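Local coordinates for protein O-succinylhomoserine sulfhydrylase (Mycobacterium tuberculosis, PDB 3NDN) that probably catalyses the pyridoxal-phosphate-dependent formation of L-homocysteine from O-succinyl-L-homoserine and hydrogen sulfide, a step of methionine biosynthesis, as a homotetramer, at residues 49-54 / 78-83; 99-104 / 260-265; 84-89 / 268-273; 233-238 / 264-269. All blocks are in the same frame, centred on the assembly; numbering follows the deposited sequence.

Contact 1. Residues 49-54 / 78-83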
loop_
_atom_site.group_PDB
_atom_site.type_symbol
_atom_site.label_atom_id
_atom_site.label_comp_id
_atom_site.label_asym_id
_atom_site.label_seq_id
_atom_site.Cartn_x
_atom_site.Cartn_y
_atom_site.Cartn_z
ATOM N N TYR A 49 -5.393 1.657 9.221
ATOM C CA TYR A 49 -4.764 2.511 10.234
ATOM C C TYR A 49 -3.275 2.194 10.407
ATOM O O TYR A 49 -2.875 1.461 11.326
ATOM C CB TYR A 49 -5.533 2.476 11.588
ATOM C CG TYR A 49 -6.962 3.033 11.509
ATOM C CD1 TYR A 49 -7.210 4.397 11.703
ATOM C CD2 TYR A 49 -8.054 2.198 11.242
ATOM C CE1 TYR A 49 -8.513 4.919 11.602
ATOM C CE2 TYR A 49 -9.364 2.709 11.139
ATOM C CZ TYR A 49 -9.579 4.077 11.342
ATOM O OH TYR A 49 -10.851 4.630 11.255
ATOM N N LEU A 50 -2.463 2.770 9.520
ATOM C CA LEU A 50 -0.999 2.617 9.589
ATOM C C LEU A 50 -0.461 3.559 10.662
ATOM O O LEU A 50 -0.024 4.672 10.369
ATOM C CB LEU A 50 -0.329 2.879 8.228
ATOM C CG LEU A 50 -0.710 1.934 7.075
ATOM C CD1 LEU A 50 0.022 2.260 5.767
ATOM C CD2 LEU A 50 -0.467 0.481 7.479
ATOM N N THR A 51 -0.501 3.082 11.909
ATOM C CA THR A 51 0.029 3.794 13.060
ATOM C C THR A 51 0.606 2.750 14.026
ATOM O O THR A 51 0.029 1.644 14.185
ATOM C CB THR A 51 -1.058 4.654 13.767
ATOM O OG1 THR A 51 -0.429 5.569 14.668
ATOM C CG2 THR A 51 -2.072 3.773 14.558
ATOM N N SER A 52 1.739 3.077 14.648
ATOM C CA SER A 52 2.250 2.237 15.739
ATOM C C SER A 52 1.695 2.638 17.123
ATOM O O SER A 52 1.491 1.762 17.981
ATOM C CB SER A 52 3.794 2.198 15.749
ATOM O OG SER A 52 4.353 3.506 15.874
ATOM N N GLY A 53 1.461 3.941 17.329
ATOM C CA GLY A 53 0.995 4.498 18.623
ATOM C C GLY A 53 -0.343 5.219 18.557
ATOM O O GLY A 53 -0.905 5.378 17.461
ATOM N N TYR A 54 -0.838 5.677 19.727
ATOM C CA TYR A 54 -2.134 6.364 19.883
ATOM C C TYR A 54 -1.955 7.557 20.854
ATOM O O TYR A 54 -0.968 7.618 21.599
ATOM C CB TYR A 54 -3.246 5.388 20.368
ATOM C CG TYR A 54 -3.331 4.172 19.442
ATOM C CD1 TYR A 54 -4.229 4.149 18.366
ATOM C CD2 TYR A 54 -2.445 3.110 19.585
ATOM C CE1 TYR A 54 -4.248 3.060 17.457
ATOM C CE2 TYR A 54 -2.447 2.022 18.680
ATOM C CZ TYR A 54 -3.372 2.006 17.628
ATOM O OH TYR A 54 -3.382 0.939 16.733
ATOM N N TYR A 78 0.462 -5.207 19.915
ATOM C CA TYR A 78 -0.563 -6.130 20.422
ATOM C C TYR A 78 -2.034 -5.742 20.266
ATOM O O TYR A 78 -2.904 -6.478 20.717
ATOM C CB TYR A 78 -0.290 -6.527 21.864
ATOM C CG TYR A 78 -0.061 -5.359 22.786
ATOM C CD1 TYR A 78 1.235 -4.886 23.024
ATOM C CD2 TYR A 78 -1.118 -4.748 23.450
ATOM C CE1 TYR A 78 1.461 -3.833 23.881
ATOM C CE2 TYR A 78 -0.893 -3.678 24.323
ATOM C CZ TYR A 78 0.399 -3.234 24.529
ATOM O OH TYR A 78 0.653 -2.173 25.376
ATOM N N GLY A 79 -2.310 -4.616 19.625
ATOM C CA GLY A 79 -3.695 -4.274 19.241
ATOM C C GLY A 79 -3.738 -3.102 18.273
ATOM O O GLY A 79 -3.081 -2.089 18.507
ATOM N N ASN A 80 -4.527 -3.240 17.206
ATOM C CA ASN A 80 -4.690 -2.216 16.144
ATOM C C ASN A 80 -6.121 -2.327 15.541
ATOM O O ASN A 80 -6.626 -3.442 15.359
ATOM C CB ASN A 80 -3.590 -2.407 15.078
ATOM C CG ASN A 80 -3.816 -1.562 13.805
ATOM O OD1 ASN A 80 -4.644 -1.908 12.964
ATOM N ND2 ASN A 80 -3.044 -0.466 13.657
ATOM N N PRO A 81 -6.777 -1.193 15.220
ATOM C CA PRO A 81 -8.174 -1.322 14.728
ATOM C C PRO A 81 -8.393 -2.123 13.418
ATOM O O PRO A 81 -9.399 -2.839 13.308
ATOM C CB PRO A 81 -8.647 0.125 14.588
ATOM C CG PRO A 81 -7.428 0.989 14.760
ATOM C CD PRO A 81 -6.447 0.205 15.565
ATOM N N THR A 82 -7.490 -1.986 12.441
ATOM C CA THR A 82 -7.550 -2.802 11.210
ATOM C C THR A 82 -7.274 -4.297 11.487
ATOM O O THR A 82 -7.976 -5.191 10.965
ATOM C CB THR A 82 -6.587 -2.225 10.129
ATOM O OG1 THR A 82 -6.882 -0.840 9.927
ATOM C CG2 THR A 82 -6.691 -2.965 8.803
ATOM N N VAL A 83 -6.232 -4.583 12.279
ATOM C CA VAL A 83 -5.978 -5.945 12.726
ATOM C C VAL A 83 -7.203 -6.566 13.448
ATOM O O VAL A 83 -7.510 -7.743 13.245
ATOM C CB VAL A 83 -4.662 -6.040 13.578
ATOM C CG1 VAL A 83 -4.453 -7.474 14.117
ATOM C CG2 VAL A 83 -3.459 -5.641 12.726
#

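Contact 2. Residues 99-104 / 260-265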
loop_
_atom_site.group_PDB
_atom_site.type_symbol
_atom_site.label_atom_id
_atom_site.label_comp_id
_atom_site.label_asym_id
_atom_site.label_seq_id
_atom_site.Cartn_x
_atom_site.Cartn_y
_atom_site.Cartn_z
ATOM N N ALA A 99 -9.852 -14.881 19.140
ATOM C CA ALA A 99 -8.810 -14.916 18.081
ATOM C C ALA A 99 -7.652 -13.919 18.299
ATOM O O ALA A 99 -7.844 -12.846 18.901
ATOM C CB ALA A 99 -9.444 -14.656 16.714
ATOM N N PHE A 100 -6.467 -14.272 17.795
ATOM C CA PHE A 100 -5.272 -13.409 17.820
ATOM C C PHE A 100 -4.476 -13.577 16.517
ATOM O O PHE A 100 -4.139 -14.706 16.147
ATOM C CB PHE A 100 -4.363 -13.748 19.025
ATOM C CG PHE A 100 -3.668 -12.529 19.620
ATOM C CD1 PHE A 100 -3.953 -12.110 20.914
ATOM C CD2 PHE A 100 -2.766 -11.785 18.859
ATOM C CE1 PHE A 100 -3.341 -10.969 21.467
ATOM C CE2 PHE A 100 -2.139 -10.642 19.399
ATOM C CZ PHE A 100 -2.430 -10.237 20.705
ATOM N N ALA A 101 -4.198 -12.470 15.818
ATOM C CA ALA A 101 -3.479 -12.484 14.533
ATOM C C ALA A 101 -1.957 -12.535 14.730
ATOM O O ALA A 101 -1.452 -11.974 15.706
ATOM C CB ALA A 101 -3.857 -11.226 13.689
ATOM N N THR A 102 -1.242 -13.165 13.786
ATOM C CA THR A 102 0.246 -13.313 13.845
ATOM C C THR A 102 0.939 -12.947 12.504
ATOM O O THR A 102 0.257 -12.747 11.496
ATOM C CB THR A 102 0.653 -14.752 14.215
ATOM O OG1 THR A 102 0.331 -15.630 13.132
ATOM C CG2 THR A 102 -0.035 -15.266 15.504
ATOM N N ALA A 103 2.282 -12.889 12.488
ATOM C CA ALA A 103 3.058 -12.481 11.289
ATOM C C ALA A 103 3.071 -13.560 10.175
ATOM O O ALA A 103 3.315 -13.245 9.007
ATOM C CB ALA A 103 4.527 -12.117 11.679
ATOM N N SER A 104 2.814 -14.803 10.544
ATOM C CA SER A 104 2.878 -15.939 9.596
ATOM C C SER A 104 2.149 -17.140 10.178
ATOM O O SER A 104 1.795 -17.133 11.358
ATOM C CB SER A 104 4.344 -16.304 9.288
ATOM O OG SER A 104 4.973 -16.919 10.415
ATOM N N PRO A 260 5.801 -11.380 17.395
ATOM C CA PRO A 260 5.662 -11.759 15.992
ATOM C C PRO A 260 4.354 -11.164 15.393
ATOM O O PRO A 260 3.427 -11.907 15.051
ATOM C CB PRO A 260 5.615 -13.299 16.045
ATOM C CG PRO A 260 5.048 -13.626 17.402
ATOM C CD PRO A 260 5.211 -12.390 18.301
ATOM N N ALA A 261 4.317 -9.834 15.257
ATOM C CA ALA A 261 3.077 -9.073 14.998
ATOM C C ALA A 261 2.658 -8.990 13.541
ATOM O O ALA A 261 3.502 -8.785 12.669
ATOM C CB ALA A 261 3.228 -7.634 15.565
ATOM N N MET A 262 1.344 -9.081 13.284
ATOM C CA MET A 262 0.794 -8.850 11.941
ATOM C C MET A 262 0.811 -7.351 11.581
ATOM O O MET A 262 0.445 -6.475 12.391
ATOM C CB MET A 262 -0.627 -9.454 11.794
ATOM C CG MET A 262 -1.259 -9.215 10.410
ATOM S SD MET A 262 -2.935 -9.836 10.166
ATOM C CE MET A 262 -2.636 -11.570 9.797
ATOM N N SER A 263 1.267 -7.050 10.369
ATOM C CA SER A 263 1.281 -5.679 9.880
ATOM C C SER A 263 -0.164 -5.245 9.534
ATOM O O SER A 263 -0.927 -6.028 8.997
ATOM C CB SER A 263 2.184 -5.577 8.656
ATOM O OG SER A 263 1.899 -4.405 7.919
ATOM N N ALA A 264 -0.537 -4.012 9.866
ATOM C CA ALA A 264 -1.864 -3.490 9.481
ATOM C C ALA A 264 -2.124 -3.484 7.964
ATOM O O ALA A 264 -3.291 -3.593 7.532
ATOM C CB ALA A 264 -2.094 -2.064 10.097
ATOM N N PHE A 265 -1.068 -3.337 7.149
ATOM C CA PHE A 265 -1.222 -3.412 5.684
ATOM C C PHE A 265 -1.630 -4.856 5.293
ATOM O O PHE A 265 -2.602 -5.064 4.562
ATOM C CB PHE A 265 0.064 -2.996 4.926
ATOM C CG PHE A 265 -0.034 -3.161 3.427
ATOM C CD1 PHE A 265 -0.562 -2.139 2.636
ATOM C CD2 PHE A 265 0.353 -4.362 2.805
ATOM C CE1 PHE A 265 -0.678 -2.289 1.249
ATOM C CE2 PHE A 265 0.247 -4.525 1.443
ATOM C CZ PHE A 265 -0.282 -3.492 0.645
HETATM O O HOH W 1 -0.289 -9.344 15.686
#

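Contact 3. Residues 84-89 / 268-273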
loop_
_atom_site.group_PDB
_atom_site.type_symbol
_atom_site.label_atom_id
_atom_site.label_comp_id
_atom_site.label_asym_id
_atom_site.label_seq_id
_atom_site.Cartn_x
_atom_site.Cartn_y
_atom_site.Cartn_z
ATOM N N SER A 84 -7.903 -5.780 14.277
ATOM C CA SER A 84 -9.113 -6.277 14.965
ATOM C C SER A 84 -10.242 -6.719 14.012
ATOM O O SER A 84 -10.976 -7.666 14.323
ATOM C CB SER A 84 -9.666 -5.216 15.947
ATOM O OG SER A 84 -8.787 -5.038 17.045
ATOM N N VAL A 85 -10.393 -6.027 12.872
ATOM C CA VAL A 85 -11.415 -6.376 11.886
ATOM C C VAL A 85 -11.077 -7.743 11.240
ATOM O O VAL A 85 -11.969 -8.582 11.097
ATOM C CB VAL A 85 -11.585 -5.267 10.783
ATOM C CG1 VAL A 85 -12.571 -5.699 9.690
ATOM C CG2 VAL A 85 -12.033 -3.916 11.409
ATOM N N PHE A 86 -9.796 -7.982 10.915
ATOM C CA PHE A 86 -9.370 -9.301 10.367
ATOM C C PHE A 86 -9.643 -10.440 11.387
ATOM O O PHE A 86 -10.187 -11.496 11.011
ATOM C CB PHE A 86 -7.862 -9.319 9.973
ATOM C CG PHE A 86 -7.312 -10.707 9.752
ATOM C CD1 PHE A 86 -7.682 -11.446 8.634
ATOM C CD2 PHE A 86 -6.439 -11.292 10.693
ATOM C CE1 PHE A 86 -7.198 -12.739 8.439
ATOM C CE2 PHE A 86 -5.956 -12.578 10.510
ATOM C CZ PHE A 86 -6.335 -13.314 9.390
ATOM N N GLU A 87 -9.234 -10.216 12.637
ATOM C CA GLU A 87 -9.391 -11.194 13.747
ATOM C C GLU A 87 -10.872 -11.558 13.943
ATOM O O GLU A 87 -11.221 -12.743 14.063
ATOM C CB GLU A 87 -8.826 -10.653 15.065
ATOM C CG GLU A 87 -7.287 -10.628 15.188
ATOM C CD GLU A 87 -6.765 -9.814 16.384
ATOM O OE1 GLU A 87 -7.535 -8.985 16.942
ATOM O OE2 GLU A 87 -5.564 -9.988 16.774
ATOM N N GLU A 88 -11.736 -10.548 13.968
ATOM C CA GLU A 88 -13.163 -10.800 14.228
ATOM C C GLU A 88 -13.901 -11.441 13.060
ATOM O O GLU A 88 -14.768 -12.310 13.258
ATOM C CB GLU A 88 -13.862 -9.527 14.719
ATOM C CG GLU A 88 -15.364 -9.689 15.001
ATOM C CD GLU A 88 -15.681 -10.349 16.341
ATOM O OE1 GLU A 88 -14.735 -10.764 17.073
ATOM O OE2 GLU A 88 -16.900 -10.439 16.662
ATOM N N ARG A 89 -13.572 -11.029 11.832
ATOM C CA ARG A 89 -14.148 -11.658 10.640
ATOM C C ARG A 89 -13.812 -13.160 10.561
ATOM O O ARG A 89 -14.702 -13.987 10.318
ATOM C CB ARG A 89 -13.731 -10.900 9.348
ATOM C CG ARG A 89 -14.399 -11.402 8.047
ATOM C CD ARG A 89 -14.205 -10.388 6.881
ATOM N NE ARG A 89 -14.936 -9.139 7.134
ATOM C CZ ARG A 89 -14.983 -8.088 6.306
ATOM N NH1 ARG A 89 -15.693 -7.012 6.651
ATOM N NH2 ARG A 89 -14.315 -8.095 5.150
ATOM N N TRP A 268 -5.262 -5.673 6.145
ATOM C CA TRP A 268 -6.199 -5.151 5.128
ATOM C C TRP A 268 -6.279 -6.118 3.926
ATOM O O TRP A 268 -7.388 -6.493 3.492
ATOM C CB TRP A 268 -5.773 -3.742 4.693
ATOM C CG TRP A 268 -6.552 -3.148 3.539
ATOM C CD1 TRP A 268 -7.791 -2.563 3.592
ATOM C CD2 TRP A 268 -6.125 -3.060 2.178
ATOM N NE1 TRP A 268 -8.157 -2.111 2.343
ATOM C CE2 TRP A 268 -7.160 -2.417 1.453
ATOM C CE3 TRP A 268 -4.969 -3.478 1.492
ATOM C CZ2 TRP A 268 -7.069 -2.161 0.074
ATOM C CZ3 TRP A 268 -4.873 -3.222 0.121
ATOM C CH2 TRP A 268 -5.926 -2.572 -0.574
ATOM N N VAL A 269 -5.124 -6.545 3.420
ATOM C CA VAL A 269 -5.091 -7.534 2.321
ATOM C C VAL A 269 -5.910 -8.815 2.645
ATOM O O VAL A 269 -6.746 -9.264 1.832
ATOM C CB VAL A 269 -3.639 -7.905 1.886
ATOM C CG1 VAL A 269 -3.668 -9.034 0.822
ATOM C CG2 VAL A 269 -2.905 -6.677 1.341
ATOM N N LEU A 270 -5.688 -9.364 3.842
ATOM C CA LEU A 270 -6.305 -10.606 4.269
ATOM C C LEU A 270 -7.806 -10.506 4.576
ATOM O O LEU A 270 -8.541 -11.405 4.233
ATOM C CB LEU A 270 -5.535 -11.218 5.456
ATOM C CG LEU A 270 -4.063 -11.562 5.169
ATOM C CD1 LEU A 270 -3.354 -12.107 6.416
ATOM C CD2 LEU A 270 -3.924 -12.556 4.008
ATOM N N LEU A 271 -8.253 -9.433 5.240
ATOM C CA LEU A 271 -9.687 -9.255 5.540
ATOM C C LEU A 271 -10.539 -9.067 4.272
ATOM O O LEU A 271 -11.713 -9.484 4.228
ATOM C CB LEU A 271 -9.901 -8.079 6.557
ATOM C CG LEU A 271 -9.719 -6.610 6.148
ATOM C CD1 LEU A 271 -11.047 -6.021 5.504
ATOM C CD2 LEU A 271 -9.298 -5.721 7.329
ATOM N N LYS A 272 -9.953 -8.465 3.233
ATOM C CA LYS A 272 -10.647 -8.309 1.974
ATOM C C LYS A 272 -10.609 -9.678 1.247
ATOM O O LYS A 272 -11.551 -10.030 0.556
ATOM C CB LYS A 272 -10.013 -7.198 1.109
ATOM C CG LYS A 272 -10.093 -5.768 1.714
ATOM C CD LYS A 272 -11.550 -5.303 1.989
ATOM C CE LYS A 272 -12.247 -4.821 0.729
ATOM N NZ LYS A 272 -13.671 -4.385 0.995
ATOM N N GLY A 273 -9.549 -10.455 1.455
ATOM C CA GLY A 273 -9.512 -11.845 0.888
ATOM C C GLY A 273 -10.617 -12.737 1.466
ATOM O O GLY A 273 -11.141 -13.638 0.786
#

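Contact 4. Residues 233-238 / 264-269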
loop_
_atom_site.group_PDB
_atom_site.type_symbol
_atom_site.label_atom_id
_atom_site.label_comp_id
_atom_site.label_asym_id
_atom_site.label_seq_id
_atom_site.Cartn_x
_atom_site.Cartn_y
_atom_site.Cartn_z
ATOM N N GLY A 233 -1.477 -15.232 -3.552
ATOM C CA GLY A 233 -0.013 -15.277 -3.408
ATOM C C GLY A 233 0.754 -14.017 -3.038
ATOM O O GLY A 233 1.978 -13.959 -3.278
ATOM N N ARG A 234 0.085 -13.077 -2.364
ATOM C CA ARG A 234 0.605 -11.698 -2.135
ATOM C C ARG A 234 1.413 -11.451 -0.839
ATOM O O ARG A 234 2.530 -10.865 -0.899
ATOM C CB ARG A 234 -0.530 -10.676 -2.211
ATOM C CG ARG A 234 -1.168 -10.507 -3.579
ATOM C CD ARG A 234 -2.567 -9.883 -3.463
ATOM N NE ARG A 234 -3.514 -10.702 -2.697
ATOM C CZ ARG A 234 -4.781 -10.352 -2.475
ATOM N NH1 ARG A 234 -5.246 -9.195 -2.940
ATOM N NH2 ARG A 234 -5.593 -11.155 -1.780
ATOM N N VAL A 235 0.850 -11.855 0.316
ATOM C CA VAL A 235 1.436 -11.542 1.629
ATOM C C VAL A 235 1.424 -12.751 2.615
ATOM O O VAL A 235 0.762 -13.777 2.363
ATOM C CB VAL A 235 0.774 -10.265 2.325
ATOM C CG1 VAL A 235 0.772 -9.016 1.394
ATOM C CG2 VAL A 235 -0.636 -10.572 2.849
ATOM N N LEU A 236 2.176 -12.633 3.708
ATOM C CA LEU A 236 2.118 -13.624 4.799
ATOM C C LEU A 236 1.278 -13.161 5.997
ATOM O O LEU A 236 1.170 -11.951 6.289
ATOM C CB LEU A 236 3.533 -14.005 5.272
ATOM C CG LEU A 236 4.406 -14.821 4.310
ATOM C CD1 LEU A 236 5.318 -13.892 3.560
ATOM C CD2 LEU A 236 5.237 -15.817 5.092
ATOM N N GLY A 237 0.727 -14.134 6.722
ATOM C CA GLY A 237 0.026 -13.871 7.971
ATOM C C GLY A 237 -0.458 -15.180 8.570
ATOM O O GLY A 237 -0.349 -16.244 7.938
ATOM N N GLY A 238 -0.997 -15.110 9.774
ATOM C CA GLY A 238 -1.620 -16.297 10.409
ATOM C C GLY A 238 -2.552 -15.922 11.537
ATOM O O GLY A 238 -2.764 -14.734 11.800
ATOM N N ALA A 264 -0.537 -4.012 9.866
ATOM C CA ALA A 264 -1.864 -3.490 9.481
ATOM C C ALA A 264 -2.124 -3.484 7.964
ATOM O O ALA A 264 -3.291 -3.593 7.532
ATOM C CB ALA A 264 -2.094 -2.064 10.097
ATOM N N PHE A 265 -1.068 -3.337 7.149
ATOM C CA PHE A 265 -1.222 -3.412 5.684
ATOM C C PHE A 265 -1.630 -4.856 5.293
ATOM O O PHE A 265 -2.602 -5.064 4.562
ATOM C CB PHE A 265 0.064 -2.996 4.926
ATOM C CG PHE A 265 -0.034 -3.161 3.427
ATOM C CD1 PHE A 265 -0.562 -2.139 2.636
ATOM C CD2 PHE A 265 0.353 -4.362 2.805
ATOM C CE1 PHE A 265 -0.678 -2.289 1.249
ATOM C CE2 PHE A 265 0.247 -4.525 1.443
ATOM C CZ PHE A 265 -0.282 -3.492 0.645
ATOM N N ASN A 266 -0.906 -5.841 5.817
ATOM C CA ASN A 266 -1.213 -7.260 5.550
ATOM C C ASN A 266 -2.641 -7.605 6.032
ATOM O O ASN A 266 -3.358 -8.351 5.372
ATOM C CB ASN A 266 -0.183 -8.198 6.219
ATOM C CG ASN A 266 1.201 -8.127 5.568
ATOM O OD1 ASN A 266 1.633 -7.067 5.080
ATOM N ND2 ASN A 266 1.906 -9.254 5.564
ATOM N N ALA A 267 -3.039 -7.038 7.170
ATOM C CA ALA A 267 -4.370 -7.280 7.755
ATOM C C ALA A 267 -5.478 -6.815 6.794
ATOM O O ALA A 267 -6.503 -7.484 6.650
ATOM C CB ALA A 267 -4.503 -6.558 9.122
ATOM N N TRP A 268 -5.262 -5.673 6.145
ATOM C CA TRP A 268 -6.199 -5.151 5.128
ATOM C C TRP A 268 -6.279 -6.118 3.926
ATOM O O TRP A 268 -7.388 -6.493 3.492
ATOM C CB TRP A 268 -5.773 -3.742 4.693
ATOM C CG TRP A 268 -6.552 -3.148 3.539
ATOM C CD1 TRP A 268 -7.791 -2.563 3.592
ATOM C CD2 TRP A 268 -6.125 -3.060 2.178
ATOM N NE1 TRP A 268 -8.157 -2.111 2.343
ATOM C CE2 TRP A 268 -7.160 -2.417 1.453
ATOM C CE3 TRP A 268 -4.969 -3.478 1.492
ATOM C CZ2 TRP A 268 -7.069 -2.161 0.074
ATOM C CZ3 TRP A 268 -4.873 -3.222 0.121
ATOM C CH2 TRP A 268 -5.926 -2.572 -0.574
ATOM N N VAL A 269 -5.124 -6.545 3.420
ATOM C CA VAL A 269 -5.091 -7.534 2.321
ATOM C C VAL A 269 -5.910 -8.815 2.645
ATOM O O VAL A 269 -6.746 -9.264 1.832
ATOM C CB VAL A 269 -3.639 -7.905 1.886
ATOM C CG1 VAL A 269 -3.668 -9.034 0.822
ATOM C CG2 VAL A 269 -2.905 -6.677 1.341
HETATM O O HOH W 2 -7.262 -8.521 -0.850
HETATM O O HOH W 3 4.274 -10.660 4.579
#

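Contact 1. Residues 49-54 / 78-83
Tyr49 is held at both ends of its backbone by side chains from the start of helix 81-94. Its N-H goes to Thr82 OG1, with N and OG1 3.0 Å apart, and its carbonyl O takes the amide of Asn80 at 3.0 Å from ND2. That second bond is nearly straight, 166° at the hydrogen, and lies in both the carbonyl plane and the amide plane, so it fixes the flip of the Asn80 side chain. With ND2 committed to Tyr49, OD1 faces the helix and caps it: Asn80 is the N-cap residue, and its OD1 accepts from Val83 N at 3.2 Å and more weakly from Thr82 N. CG of Asn80 stands anti to the backbone N (chi1 170°), which places the amide between the loop and the first turn. Thr82 OG1 also lies at the edge of the Tyr49 ring, 3.5 Å from CD2. Pro81 fills the space between two tyrosines: its CG packs 3.8 Å from Tyr49 CD2, while its CD sits 3.4 Å from Tyr54 OH. The Tyr54 side chain meets the proline from the opposite direction. Ser76 reinforces the join, bonding to Asn80 ND2 and Thr51 O. The loop 49-54 thus lies between the N-terminal end of helix 81-94 and two other subunits, with Leu50 and Asn80 both touching Ala264 at the start of helix 264-273.

Contact 2. Residues 99-104 / 260-265
Ala103 and Met262 bring their CA atoms to 4.3 Å where the backbone leaving strand 98-102 passes the loop that leads into helix 264-273, and one direct backbone hydrogen bond joins the two segments, from Ala103 N to Pro260 O at 3.0 Å. The bond is bent, 131° at the hydrogen, and its donor sits above the carbonyl plane. A water adds a second bridge, donating to Ala101 O and accepting from Met262 N, each at 2.9 Å, so the segments are also joined through solvent. Met262 supplies the main side-chain contact. With CG anti to the backbone N (chi1 179°) and SD continuing the extended chain (chi2 -178°), the side chain reaches the end of the strand: Met262 CB lies 3.4 Å from Thr102 O, and SD packs 3.9 Å from Ala101 CB. The bend at chi3 then turns CE back to within 3.6 Å of Thr102 O. The methyl of Ala103 rests against the carbonyls of Pro260 and Ala261, with CB 3.6 Å from Ala261 O. Thr102 OG1 bonds to Ser104 O within its own turn. Strand 98-102 is an outermost strand, within this chain, of the seven-stranded sheet of the PLP-binding (fold type I) domain and pairs with strand 238-242; helix 81-94 packs on Ala101 and Met262 through Phe86, while Pro260 meets helices 105-114 and 244-258.

Contact 3. Residues 84-89 / 268-273
Phe86 and Leu271 have the closest CA atoms where 84-89 packs against 268-273, two helical segments running in roughly the same direction in the fold type I architecture of this trans-sulfuration-family PLP enzyme. Their short axes cross at 32° and come within 8.9 Å.

The apolar part centres on Leu271. Its CG stands between the backbone N and the carbonyl carbon (chi1 72°), a placement that sends the two methyls to different neighbours: CD2 packs 4.0 Å from Val85 CG1, and CD1 lies beside the guanidinium of Arg89. The Phe86 side chain crosses Leu270 at a slant, its CE1 3.7 Å from Leu270 CB and its CB 4.2 Å from Leu271 CB. Met262 adds to this patch, touching both Phe86 and Leu270.

The polar part belongs to Arg89, whose chain extends before bending at chi3. Its main partner is Glu46, a salt bridge through NH1; Glu275 pairs with NH2, and NE bonds to Gly34 O. Lys272 NZ shares both glutamates, so the two like charges are probably balanced by these acids. Arg89 NH2 donates to Leu271 O at 3.1 Å, approaching from above the carbonyl plane with an angle of 142° at the hydrogen.

Contact 4. Residues 233-238 / 264-269
This is a mixed polar and apolar contact, in which the loop just before strand 238-242 lies against the first turns of helix 264-273. Asn266 makes the direct hydrogen bond: ND2 donates to Leu236 O at 2.9 Å, with 160° at the hydrogen and the acceptor close to the amide plane. The same ND2 also donates a hydrogen bond to a water, 2.9 Å away, which accepts from Leu236 N too, so the two N-H groups share one acceptor. OD1 is held from outside, by Ser263 OG of the third subunit.

In the fold type I architecture this loop follows soon after Lys227, the residue predicted to carry the PLP, and Asp230 holds it with a salt bridge to Arg234 NE and a hydrogen bond to Val235 N. Val235 crosses Asn266 obliquely, its CB 3.6 Å from ND2, and its CG2 meets Val269 CG1 tip to tip at 4.0 Å. The CG1 methyl of Val269, anti to its own backbone N (chi1 175°), also covers the centre of one face of the Arg234 guanidinium, 3.7 Å from CZ. Beside this methyl, a water donates to Val269 O at 2.8 Å and weakly accepts from Arg234 NH1.

All four contacts gather on one side of the chain's centre, with neighbouring centres as near as 8 Å (contacts 2 and 4) and none more than 14 Å apart (contacts 1 and 4). Contacts 2, 3 and 4 all use helix 264-273, contact 2 mostly through the residues leading into it, while contacts 1 and 3 use successive turns of helix 81-94. Along the chain contact 1 closes first; contact 2 then lies within the span joined by contact 3, and contact 4 ends on the same helix. Contacts 2 and 4 also join through sheet pairing, Thr102 N to Gly238 O. Helix 264-273 therefore ties the sheet edge, the loop after Lys227 and the loop holding 49-54 to surfaces used in tetramer assembly.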